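Local coordinates for protein catalase (Corynebacterium glutamicum, PDB 4B7H) that breaks down hydrogen peroxide to water and oxygen at a heme iron, carries bound NADPH, and is inhibited by nitric oxide, at residues H212-W225 and G336-R348. Sequence-based numbering, arbitrary orientation. Where two conformers were deposited one is given.
Sequences HTFQWINAEGKPVW and GVGLSPDRMLQAR. With HEM (protoporphyrin IX containing Fe), chain E.
Both nitrogens of the His212 imidazole are spoken for. His212 ND1 donates to Asp342 OD2 (2.8 Å, 166° at the hydrogen), in the ring plane but from above the carboxylate, the ring and carboxylate planes being 71° apart. His212 NE2 accepts from Arg348 NH1 at 2.9 Å. With the ring fixed at two edges, Leu345 CB sits over one face of the His212 ring, 3.7 Å from its centroid, a CH-pi contact. Asp342 CG lies anti to the backbone N (chi1 176°), which lets the carboxylate work in two directions: Asp342 OD1 N-caps the helix starting at Arg343, taking Leu345 N at 3.1 Å and, weakly, Met344 N, while OD2 also accepts from a water that in turn accepts from Thr213 N. Thr213 O is met by Ser340 OG at 2.8 Å. Farther along, Gln215 and Gly338 form a hydrogen-bonded antiparallel pair, and Ile217 N donates to Gly336 O. Leu339 O is buried without a hydrogen-bond partner, 3.4 Å from Trp225 CZ3 at the ring edge. The Arg348 guanidinium lies with one face over the heme; its NE bonds Tyr352 OH and its NH2 Val140 O. Beside the short ladder, Tyr352, Arg348, His212 and Asp342 thus form the proximal Tyr-Arg-His-Asp chain, as in other heme catalases.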
ATOM      1  N   HIS A 212     -24.960  -5.692 -21.273  1.00  8.93           N
ATOM      2  CA  HIS A 212     -24.523  -6.967 -21.855  1.00  9.38           C
ATOM      3  C   HIS A 212     -25.635  -7.995 -21.911  1.00  8.68           C
ATOM      4  O   HIS A 212     -26.552  -7.994 -21.092  1.00  9.33           O
ATOM      5  CB  HIS A 212     -23.432  -7.644 -21.015  1.00  9.60           C
ATOM      6  CG  HIS A 212     -22.266  -6.776 -20.676  1.00  8.67           C
ATOM      7  ND1 HIS A 212     -21.274  -6.474 -21.583  1.00  8.47           N
ATOM      8  CD2 HIS A 212     -21.909  -6.174 -19.516  1.00 10.05           C
ATOM      9  CE1 HIS A 212     -20.361  -5.715 -21.000  1.00  9.68           C
ATOM     10  NE2 HIS A 212     -20.722  -5.520 -19.743  1.00 10.50           N
ATOM     11  N   THR A 213     -25.498  -8.920 -22.848  1.00  9.20           N
ATOM     12  CA  THR A 213     -26.207 -10.183 -22.785  1.00  9.15           C
ATOM     13  C   THR A 213     -25.629 -11.037 -21.656  1.00 10.03           C
ATOM     14  O   THR A 213     -24.412 -11.263 -21.580  1.00 11.17           O
ATOM     15  CB  THR A 213     -26.059 -10.888 -24.119  1.00 10.39           C
ATOM     16  OG1 THR A 213     -26.674 -10.062 -25.117  1.00 11.01           O
ATOM     17  CG2 THR A 213     -26.715 -12.269 -24.103  1.00 10.95           C
ATOM     18  N   PHE A 214     -26.510 -11.485 -20.767  1.00  9.71           N
ATOM     19  CA  PHE A 214     -26.171 -12.469 -19.754  1.00  9.53           C
ATOM     20  C   PHE A 214     -26.916 -13.762 -20.046  1.00  8.92           C
ATOM     21  O   PHE A 214     -27.659 -13.863 -21.036  1.00  9.92           O
ATOM     22  CB  PHE A 214     -26.545 -11.945 -18.371  1.00 11.03           C
ATOM     23  CG  PHE A 214     -25.711 -10.777 -17.939  1.00 10.80           C
ATOM     24  CD1 PHE A 214     -24.465 -10.980 -17.359  1.00 10.48           C
ATOM     25  CD2 PHE A 214     -26.156  -9.478 -18.144  1.00 10.57           C
ATOM     26  CE1 PHE A 214     -23.672  -9.904 -16.982  1.00 10.93           C
ATOM     27  CE2 PHE A 214     -25.381  -8.396 -17.766  1.00 12.47           C
ATOM     28  CZ  PHE A 214     -24.136  -8.610 -17.180  1.00 11.68           C
ATOM     29  N   GLN A 215     -26.733 -14.758 -19.187  1.00 10.40           N
ATOM     30  CA  GLN A 215     -27.457 -16.010 -19.352  1.00 10.81           C
ATOM     31  C   GLN A 215     -28.262 -16.321 -18.093  1.00 11.84           C
ATOM     32  O   GLN A 215     -27.828 -16.029 -16.982  1.00 12.14           O
ATOM     33  CB  GLN A 215     -26.496 -17.155 -19.682  1.00  9.52           C
ATOM     34  CG  GLN A 215     -27.185 -18.386 -20.254  1.00 10.50           C
ATOM     35  CD  GLN A 215     -26.194 -19.448 -20.664  1.00 10.99           C
ATOM     36  OE1 GLN A 215     -25.692 -20.201 -19.830  1.00 13.36           O
ATOM     37  NE2 GLN A 215     -25.880 -19.498 -21.951  1.00 10.53           N
ATOM     38  N   TRP A 216     -29.455 -16.876 -18.285  1.00  9.97           N
ATOM     39  CA  TRP A 216     -30.255 -17.415 -17.198  1.00 10.43           C
ATOM     40  C   TRP A 216     -30.332 -18.917 -17.411  1.00 10.39           C
ATOM     41  O   TRP A 216     -30.491 -19.385 -18.548  1.00 11.68           O
ATOM     42  CB  TRP A 216     -31.664 -16.822 -17.209  1.00 12.54           C
ATOM     43  CG  TRP A 216     -31.833 -15.563 -16.408  1.00 11.82           C
ATOM     44  CD1 TRP A 216     -30.860 -14.859 -15.758  1.00 12.58           C
ATOM     45  CD2 TRP A 216     -33.063 -14.867 -16.164  1.00 10.95           C
ATOM     46  NE1 TRP A 216     -31.410 -13.766 -15.125  1.00 12.16           N
ATOM     47  CE2 TRP A 216     -32.762 -13.751 -15.357  1.00 11.22           C
ATOM     48  CE3 TRP A 216     -34.395 -15.084 -16.550  1.00 13.14           C
ATOM     49  CZ2 TRP A 216     -33.744 -12.853 -14.927  1.00 12.21           C
ATOM     50  CZ3 TRP A 216     -35.367 -14.196 -16.128  1.00 13.62           C
ATOM     51  CH2 TRP A 216     -35.039 -13.091 -15.325  1.00 13.92           C
ATOM     52  N   ILE A 217     -30.188 -19.674 -16.331  1.00 10.45           N
ATOM     53  CA  ILE A 217     -30.303 -21.125 -16.405  1.00 11.75           C
ATOM     54  C   ILE A 217     -31.335 -21.580 -15.377  1.00 11.88           C
ATOM     55  O   ILE A 217     -31.293 -21.157 -14.211  1.00 11.59           O
ATOM     56  CB  ILE A 217     -28.947 -21.815 -16.144  1.00 14.86           C
ATOM     57  CG1 ILE A 217     -27.865 -21.273 -17.086  1.00 15.16           C
ATOM     58  CG2 ILE A 217     -29.063 -23.312 -16.309  1.00 14.92           C
ATOM     59  CD1 ILE A 217     -26.544 -22.022 -16.990  1.00 17.88           C
ATOM     60  N   ASN A 218     -32.272 -22.424 -15.809  1.00 12.36           N
ATOM     61  CA  ASN A 218     -33.327 -22.903 -14.917  1.00 13.80           C
ATOM     62  C   ASN A 218     -32.902 -24.149 -14.127  1.00 13.49           C
ATOM     63  O   ASN A 218     -31.765 -24.621 -14.258  1.00 13.56           O
ATOM     64  CB  ASN A 218     -34.667 -23.095 -15.667  1.00 13.33           C
ATOM     65  CG  ASN A 218     -34.649 -24.258 -16.650  1.00 13.61           C
ATOM     66  OD1 ASN A 218     -33.741 -25.084 -16.639  1.00 14.85           O
ATOM     67  ND2 ASN A 218     -35.670 -24.331 -17.499  1.00 15.22           N
ATOM     68  N   ALA A 219     -33.811 -24.680 -13.314  1.00 14.85           N
ATOM     69  CA  ALA A 219     -33.487 -25.806 -12.441  1.00 16.35           C
ATOM     70  C   ALA A 219     -33.096 -27.052 -13.226  1.00 16.81           C
ATOM     71  O   ALA A 219     -32.347 -27.895 -12.725  1.00 21.23           O
ATOM     72  CB  ALA A 219     -34.654 -26.101 -11.505  1.00 19.43           C
ATOM     73  N   GLU A 220     -33.599 -27.167 -14.451  1.00 17.05           N
ATOM     74  CA  GLU A 220     -33.322 -28.333 -15.283  0.53 19.54           C
ATOM     75  C   GLU A 220     -32.035 -28.158 -16.096  1.00 19.03           C
ATOM     76  O   GLU A 220     -31.601 -29.079 -16.789  1.00 22.30           O
ATOM     77  CB  GLU A 220     -34.523 -28.661 -16.190  0.53 23.10           C
ATOM     78  CG  GLU A 220     -34.754 -27.689 -17.343  0.53 25.15           C
ATOM     79  CD  GLU A 220     -36.223 -27.525 -17.724  0.53 29.54           C
ATOM     80  OE1 GLU A 220     -37.104 -27.942 -16.940  0.53 35.69           O
ATOM     81  OE2 GLU A 220     -36.491 -26.967 -18.812  0.53 21.30           O
ATOM     82  N   GLY A 221     -31.429 -26.972 -16.008  1.00 16.65           N
ATOM     83  CA  GLY A 221     -30.156 -26.708 -16.664  1.00 16.31           C
ATOM     84  C   GLY A 221     -30.257 -26.114 -18.060  1.00 14.20           C
ATOM     85  O   GLY A 221     -29.261 -26.031 -18.785  1.00 16.43           O
ATOM     86  N   LYS A 222     -31.461 -25.700 -18.441  1.00 15.88           N
ATOM     87  CA  LYS A 222     -31.686 -25.102 -19.750  1.00 15.26           C
ATOM     88  C   LYS A 222     -31.355 -23.619 -19.717  1.00 13.58           C
ATOM     89  O   LYS A 222     -31.824 -22.901 -18.835  1.00 13.23           O
ATOM     90  CB  LYS A 222     -33.142 -25.290 -20.171  1.00 17.13           C
ATOM     91  CG  LYS A 222     -33.521 -24.582 -21.466  1.00 21.70           C
ATOM     92  CD  LYS A 222     -34.960 -24.891 -21.837  1.00 26.96           C
ATOM     93  CE  LYS A 222     -35.505 -23.902 -22.849  1.00 34.67           C
ATOM     94  NZ  LYS A 222     -36.886 -24.270 -23.273  1.00 42.52           N
ATOM     95  N   PRO A 223     -30.542 -23.154 -20.678  1.00 12.49           N
ATOM     96  CA  PRO A 223     -30.153 -21.740 -20.724  1.00 12.28           C
ATOM     97  C   PRO A 223     -31.006 -20.908 -21.682  1.00 12.65           C
ATOM     98  O   PRO A 223     -31.481 -21.417 -22.698  1.00 14.58           O
ATOM     99  CB  PRO A 223     -28.729 -21.818 -21.266  1.00 13.18           C
ATOM    100  CG  PRO A 223     -28.796 -22.966 -22.250  1.00 13.22           C
ATOM    101  CD  PRO A 223     -29.770 -23.965 -21.640  1.00 12.94           C
ATOM    102  N   VAL A 224     -31.201 -19.637 -21.339  1.00 12.25           N
ATOM    103  CA  VAL A 224     -31.690 -18.629 -22.271  1.00 11.63           C
ATOM    104  C   VAL A 224     -30.784 -17.404 -22.146  1.00 10.96           C
ATOM    105  O   VAL A 224     -30.165 -17.181 -21.099  1.00 12.17           O
ATOM    106  CB  VAL A 224     -33.150 -18.215 -21.980  1.00 13.32           C
ATOM    107  CG1 VAL A 224     -34.108 -19.330 -22.330  1.00 15.26           C
ATOM    108  CG2 VAL A 224     -33.315 -17.785 -20.524  1.00 13.27           C
ATOM    109  N   TRP A 225     -30.688 -16.610 -23.208  1.00 11.26           N
ATOM    110  CA  TRP A 225     -29.937 -15.364 -23.136  1.00 10.94           C
ATOM    111  C   TRP A 225     -30.850 -14.247 -22.635  1.00 11.03           C
ATOM    112  O   TRP A 225     -32.030 -14.199 -22.998  1.00 12.47           O
ATOM    113  CB  TRP A 225     -29.352 -15.009 -24.500  1.00 12.37           C
ATOM    114  CG  TRP A 225     -28.425 -16.057 -25.077  1.00 11.42           C
ATOM    115  CD1 TRP A 225     -28.653 -16.841 -26.183  1.00 12.25           C
ATOM    116  CD2 TRP A 225     -27.127 -16.432 -24.582  1.00 10.80           C
ATOM    117  NE1 TRP A 225     -27.577 -17.670 -26.404  1.00 12.80           N
ATOM    118  CE2 TRP A 225     -26.630 -17.443 -25.434  1.00 11.98           C
ATOM    119  CE3 TRP A 225     -26.339 -16.015 -23.497  1.00 10.06           C
ATOM    120  CZ2 TRP A 225     -25.378 -18.032 -25.241  1.00 12.25           C
ATOM    121  CZ3 TRP A 225     -25.099 -16.601 -23.311  1.00 11.32           C
ATOM    122  CH2 TRP A 225     -24.628 -17.595 -24.178  1.00 10.90           C
ATOM    123  N   GLY A 336     -27.844 -19.877 -11.376  1.00 10.10           N
ATOM    124  CA  GLY A 336     -28.961 -19.443 -12.196  1.00 11.30           C
ATOM    125  C   GLY A 336     -28.651 -18.263 -13.107  1.00 10.47           C
ATOM    126  O   GLY A 336     -29.484 -17.890 -13.938  1.00 10.61           O
ATOM    127  N   VAL A 337     -27.466 -17.673 -12.954  1.00 10.33           N
ATOM    128  CA  VAL A 337     -27.018 -16.575 -13.810  1.00 10.09           C
ATOM    129  C   VAL A 337     -25.656 -16.930 -14.395  1.00  9.21           C
ATOM    130  O   VAL A 337     -24.790 -17.473 -13.698  1.00 11.48           O
ATOM    131  CB  VAL A 337     -26.871 -15.256 -13.025  1.00 11.74           C
ATOM    132  CG1 VAL A 337     -26.334 -14.149 -13.918  1.00 13.80           C
ATOM    133  CG2 VAL A 337     -28.202 -14.845 -12.423  1.00 12.38           C
ATOM    134  N   GLY A 338     -25.472 -16.644 -15.679  1.00  9.65           N
ATOM    135  CA  GLY A 338     -24.199 -16.871 -16.333  1.00 10.24           C
ATOM    136  C   GLY A 338     -23.791 -15.700 -17.204  1.00  9.39           C
ATOM    137  O   GLY A 338     -24.520 -14.703 -17.318  1.00  9.69           O
ATOM    138  N   LEU A 339     -22.620 -15.838 -17.821  1.00 10.16           N
ATOM    139  CA  LEU A 339     -22.053 -14.816 -18.689  1.00  9.90           C
ATOM    140  C   LEU A 339     -22.429 -15.099 -20.157  1.00 10.09           C
ATOM    141  O   LEU A 339     -23.438 -15.760 -20.429  1.00 11.44           O
ATOM    142  CB  LEU A 339     -20.530 -14.764 -18.501  1.00 10.53           C
ATOM    143  CG  LEU A 339     -20.081 -14.712 -17.036  1.00 10.63           C
ATOM    144  CD1 LEU A 339     -18.563 -14.816 -16.893  1.00 12.14           C
ATOM    145  CD2 LEU A 339     -20.608 -13.442 -16.365  1.00 12.35           C
ATOM    146  N   SER A 340     -21.616 -14.606 -21.089  1.00  9.86           N
ATOM    147  CA  SER A 340     -21.845 -14.778 -22.526  1.00  9.99           C
ATOM    148  C   SER A 340     -20.522 -14.468 -23.216  1.00 10.69           C
ATOM    149  O   SER A 340     -19.606 -13.958 -22.567  1.00 11.44           O
ATOM    150  CB  SER A 340     -22.929 -13.812 -23.017  1.00 10.55           C
ATOM    151  OG  SER A 340     -22.433 -12.483 -23.095  1.00 11.12           O
ATOM    152  N   PRO A 341     -20.409 -14.769 -24.524  1.00 11.53           N
ATOM    153  CA  PRO A 341     -19.190 -14.416 -25.273  1.00 12.12           C
ATOM    154  C   PRO A 341     -19.165 -12.964 -25.737  1.00 12.63           C
ATOM    155  O   PRO A 341     -18.868 -12.672 -26.901  1.00 17.31           O
ATOM    156  CB  PRO A 341     -19.211 -15.361 -26.483  1.00 15.30           C
ATOM    157  CG  PRO A 341     -20.583 -15.895 -26.571  1.00 13.84           C
ATOM    158  CD  PRO A 341     -21.264 -15.728 -25.246  1.00 11.96           C
ATOM    159  N   ASP A 342     -19.526 -12.074 -24.826  1.00 10.50           N
ATOM    160  CA  ASP A 342     -19.320 -10.641 -24.964  1.00  9.38           C
ATOM    161  C   ASP A 342     -17.930 -10.358 -24.381  1.00  9.77           C
ATOM    162  O   ASP A 342     -17.709 -10.517 -23.175  1.00  9.18           O
ATOM    163  CB  ASP A 342     -20.436  -9.918 -24.197  1.00  8.80           C
ATOM    164  CG  ASP A 342     -20.279  -8.412 -24.172  1.00  9.54           C
ATOM    165  OD1 ASP A 342     -19.141  -7.893 -24.212  1.00  9.53           O
ATOM    166  OD2 ASP A 342     -21.323  -7.735 -24.075  1.00  9.97           O
ATOM    167  N   ARG A 343     -16.986  -9.956 -25.234  1.00  8.20           N
ATOM    168  CA  ARG A 343     -15.597  -9.803 -24.801  1.00 10.10           C
ATOM    169  C   ARG A 343     -15.419  -8.670 -23.794  1.00  9.56           C
ATOM    170  O   ARG A 343     -14.500  -8.710 -22.967  1.00  9.94           O
ATOM    171  CB  ARG A 343     -14.664  -9.600 -25.999  1.00 10.69           C
ATOM    172  CG  ARG A 343     -14.696 -10.741 -26.993  1.00 10.13           C
ATOM    173  CD  ARG A 343     -13.809 -10.454 -28.174  1.00 11.97           C
ATOM    174  NE  ARG A 343     -14.071 -11.410 -29.237  1.00 10.75           N
ATOM    175  CZ  ARG A 343     -13.569 -11.298 -30.460  1.00 10.84           C
ATOM    176  NH1 ARG A 343     -12.778 -10.274 -30.747  1.00 11.38           N
ATOM    177  NH2 ARG A 343     -13.867 -12.198 -31.390  1.00 11.55           N
ATOM    178  N   MET A 344     -16.275  -7.653 -23.869  1.00  9.22           N
ATOM    179  CA  MET A 344     -16.235  -6.578 -22.882  1.00  8.66           C
ATOM    180  C   MET A 344     -16.585  -7.145 -21.514  1.00  8.28           C
ATOM    181  O   MET A 344     -15.859  -6.935 -20.535  1.00  8.62           O
ATOM    182  CB  MET A 344     -17.192  -5.453 -23.273  1.00  8.82           C
ATOM    183  CG  MET A 344     -16.764  -4.696 -24.530  1.00  9.43           C
ATOM    184  SD  MET A 344     -15.470  -3.487 -24.230  1.00  9.84           S
ATOM    185  CE  MET A 344     -16.463  -2.203 -23.478  1.00 10.50           C
ATOM    186  N   LEU A 345     -17.688  -7.886 -21.452  1.00  8.12           N
ATOM    187  CA  LEU A 345     -18.106  -8.526 -20.213  1.00  8.13           C
ATOM    188  C   LEU A 345     -16.998  -9.420 -19.659  1.00  9.25           C
ATOM    189  O   LEU A 345     -16.689  -9.370 -18.465  1.00  9.13           O
ATOM    190  CB  LEU A 345     -19.388  -9.329 -20.427  1.00  9.02           C
ATOM    191  CG  LEU A 345     -19.865 -10.161 -19.235  1.00  9.06           C
ATOM    192  CD1 LEU A 345     -20.085  -9.283 -17.987  1.00 10.12           C
ATOM    193  CD2 LEU A 345     -21.124 -10.943 -19.637  1.00  9.38           C
ATOM    194  N   GLN A 346     -16.369 -10.214 -20.521  1.00  8.77           N
ATOM    195  CA  GLN A 346     -15.359 -11.152 -20.045  1.00  8.78           C
ATOM    196  C   GLN A 346     -14.141 -10.434 -19.455  1.00  9.12           C
ATOM    197  O   GLN A 346     -13.580 -10.874 -18.455  1.00  9.23           O
ATOM    198  CB  GLN A 346     -14.998 -12.165 -21.139  1.00  8.87           C
ATOM    199  CG  GLN A 346     -16.221 -12.986 -21.538  1.00  9.79           C
ATOM    200  CD  GLN A 346     -15.912 -14.394 -22.002  1.00  9.59           C
ATOM    201  OE1 GLN A 346     -14.758 -14.839 -22.011  1.00  9.46           O
ATOM    202  NE2 GLN A 346     -16.962 -15.117 -22.389  1.00  9.52           N
ATOM    203  N   ALA A 347     -13.749  -9.311 -20.048  1.00  8.13           N
ATOM    204  CA  ALA A 347     -12.693  -8.491 -19.462  1.00  8.86           C
ATOM    205  C   ALA A 347     -13.122  -7.897 -18.114  1.00  8.70           C
ATOM    206  O   ALA A 347     -12.337  -7.881 -17.161  1.00  8.78           O
ATOM    207  CB  ALA A 347     -12.269  -7.388 -20.428  1.00  9.35           C
ATOM    208  N   ARG A 348     -14.362  -7.412 -18.027  1.00  7.49           N
ATOM    209  CA  ARG A 348     -14.885  -6.875 -16.773  1.00  8.69           C
ATOM    210  C   ARG A 348     -14.850  -7.896 -15.638  1.00  8.80           C
ATOM    211  O   ARG A 348     -14.572  -7.542 -14.495  1.00  8.91           O
ATOM    212  CB  ARG A 348     -16.312  -6.374 -16.954  1.00  8.06           C
ATOM    213  CG  ARG A 348     -16.436  -5.194 -17.891  1.00  7.69           C
ATOM    214  CD  ARG A 348     -17.890  -4.770 -18.014  1.00  8.31           C
ATOM    215  NE  ARG A 348     -18.348  -4.098 -16.802  1.00  7.15           N
ATOM    216  CZ  ARG A 348     -19.598  -4.129 -16.340  1.00  7.57           C
ATOM    217  NH1 ARG A 348     -20.540  -4.820 -16.979  1.00  8.81           N
ATOM    218  NH2 ARG A 348     -19.906  -3.476 -15.223  1.00  8.44           N
TER
HETATM  219  CHA HEM E1517     -16.393   0.991 -12.702  1.00  7.78           C
HETATM  220  CHB HEM E1517     -13.678  -1.763 -15.629  1.00  7.76           C
HETATM  221  CHC HEM E1517     -17.093  -1.379 -19.039  1.00  9.27           C
HETATM  222  CHD HEM E1517     -20.185  -0.035 -15.602  1.00  9.14           C
HETATM  223  C1A HEM E1517     -15.360   0.233 -13.197  1.00  7.47           C
HETATM  224  C2A HEM E1517     -14.152  -0.127 -12.480  1.00  7.68           C
HETATM  225  C3A HEM E1517     -13.419  -0.902 -13.294  1.00  7.97           C
HETATM  226  C4A HEM E1517     -14.127  -1.047 -14.543  1.00  8.32           C
HETATM  227  CMA HEM E1517     -12.062  -1.558 -13.019  1.00  9.58           C
HETATM  228  CAA HEM E1517     -13.817   0.305 -11.035  1.00  8.05           C
HETATM  229  CBA HEM E1517     -14.418  -0.695 -10.058  1.00  8.60           C
HETATM  230  CGA HEM E1517     -13.981  -0.458  -8.637  1.00  7.98           C
HETATM  231  O1A HEM E1517     -14.835  -0.653  -7.735  1.00  8.10           O
HETATM  232  O2A HEM E1517     -12.806  -0.088  -8.382  1.00  8.16           O
HETATM  233  C1B HEM E1517     -14.345  -1.884 -16.827  1.00  7.39           C
HETATM  234  C2B HEM E1517     -13.851  -2.547 -18.013  1.00  8.68           C
HETATM  235  C3B HEM E1517     -14.797  -2.413 -18.966  1.00  8.92           C
HETATM  236  C4B HEM E1517     -15.910  -1.691 -18.391  1.00  7.95           C
HETATM  237  CMB HEM E1517     -12.472  -3.232 -18.105  1.00  8.92           C
HETATM  238  CAB HEM E1517     -14.825  -2.938 -20.414  1.00 10.08           C
HETATM  239  CBB HEM E1517     -14.159  -4.028 -20.791  1.00 10.92           C
HETATM  240  C1C HEM E1517     -18.282  -1.148 -18.371  1.00  8.57           C
HETATM  241  C2C HEM E1517     -19.634  -1.411 -18.845  1.00  9.59           C
HETATM  242  C3C HEM E1517     -20.480  -1.029 -17.873  1.00  8.77           C
HETATM  243  C4C HEM E1517     -19.686  -0.542 -16.766  1.00  9.12           C
HETATM  244  CMC HEM E1517     -19.985  -2.000 -20.234  1.00 10.92           C
HETATM  245  CAC HEM E1517     -22.024  -1.124 -17.801  1.00  9.86           C
HETATM  246  CBC HEM E1517     -22.724  -2.066 -18.456  1.00 13.07           C
HETATM  247  C1D HEM E1517     -19.439   0.427 -14.553  1.00  8.53           C
HETATM  248  C2D HEM E1517     -20.016   1.047 -13.405  1.00  8.01           C
HETATM  249  C3D HEM E1517     -18.859   1.370 -12.499  1.00  8.30           C
HETATM  250  C4D HEM E1517     -17.680   0.904 -13.175  1.00  7.03           C
HETATM  251  CMD HEM E1517     -21.494   1.337 -13.153  1.00  8.89           C
HETATM  252  CAD HEM E1517     -18.973   2.023 -11.129  1.00  8.20           C
HETATM  253  CBD HEM E1517     -19.440   0.968 -10.130  1.00  8.51           C
HETATM  254  CGD HEM E1517     -19.629   1.696  -8.832  1.00  8.26           C
HETATM  255  O1D HEM E1517     -18.886   1.420  -7.857  1.00  8.79           O
HETATM  256  O2D HEM E1517     -20.519   2.581  -8.776  1.00  8.20           O
HETATM  257  NA  HEM E1517     -15.322  -0.351 -14.455  1.00  7.83           N
HETATM  258  NB  HEM E1517     -15.598  -1.371 -17.084  1.00  7.70           N
HETATM  259  NC  HEM E1517     -18.352  -0.622 -17.091  1.00  8.80           N
HETATM  260  ND  HEM E1517     -18.057   0.363 -14.398  1.00  7.78           N
HETATM  261 FE   HEM E1517     -16.833  -0.445 -15.776  1.00  7.93          FE
HETATM  262  O   HOH W   1     -23.684  -8.654 -24.967  1.00 12.34           O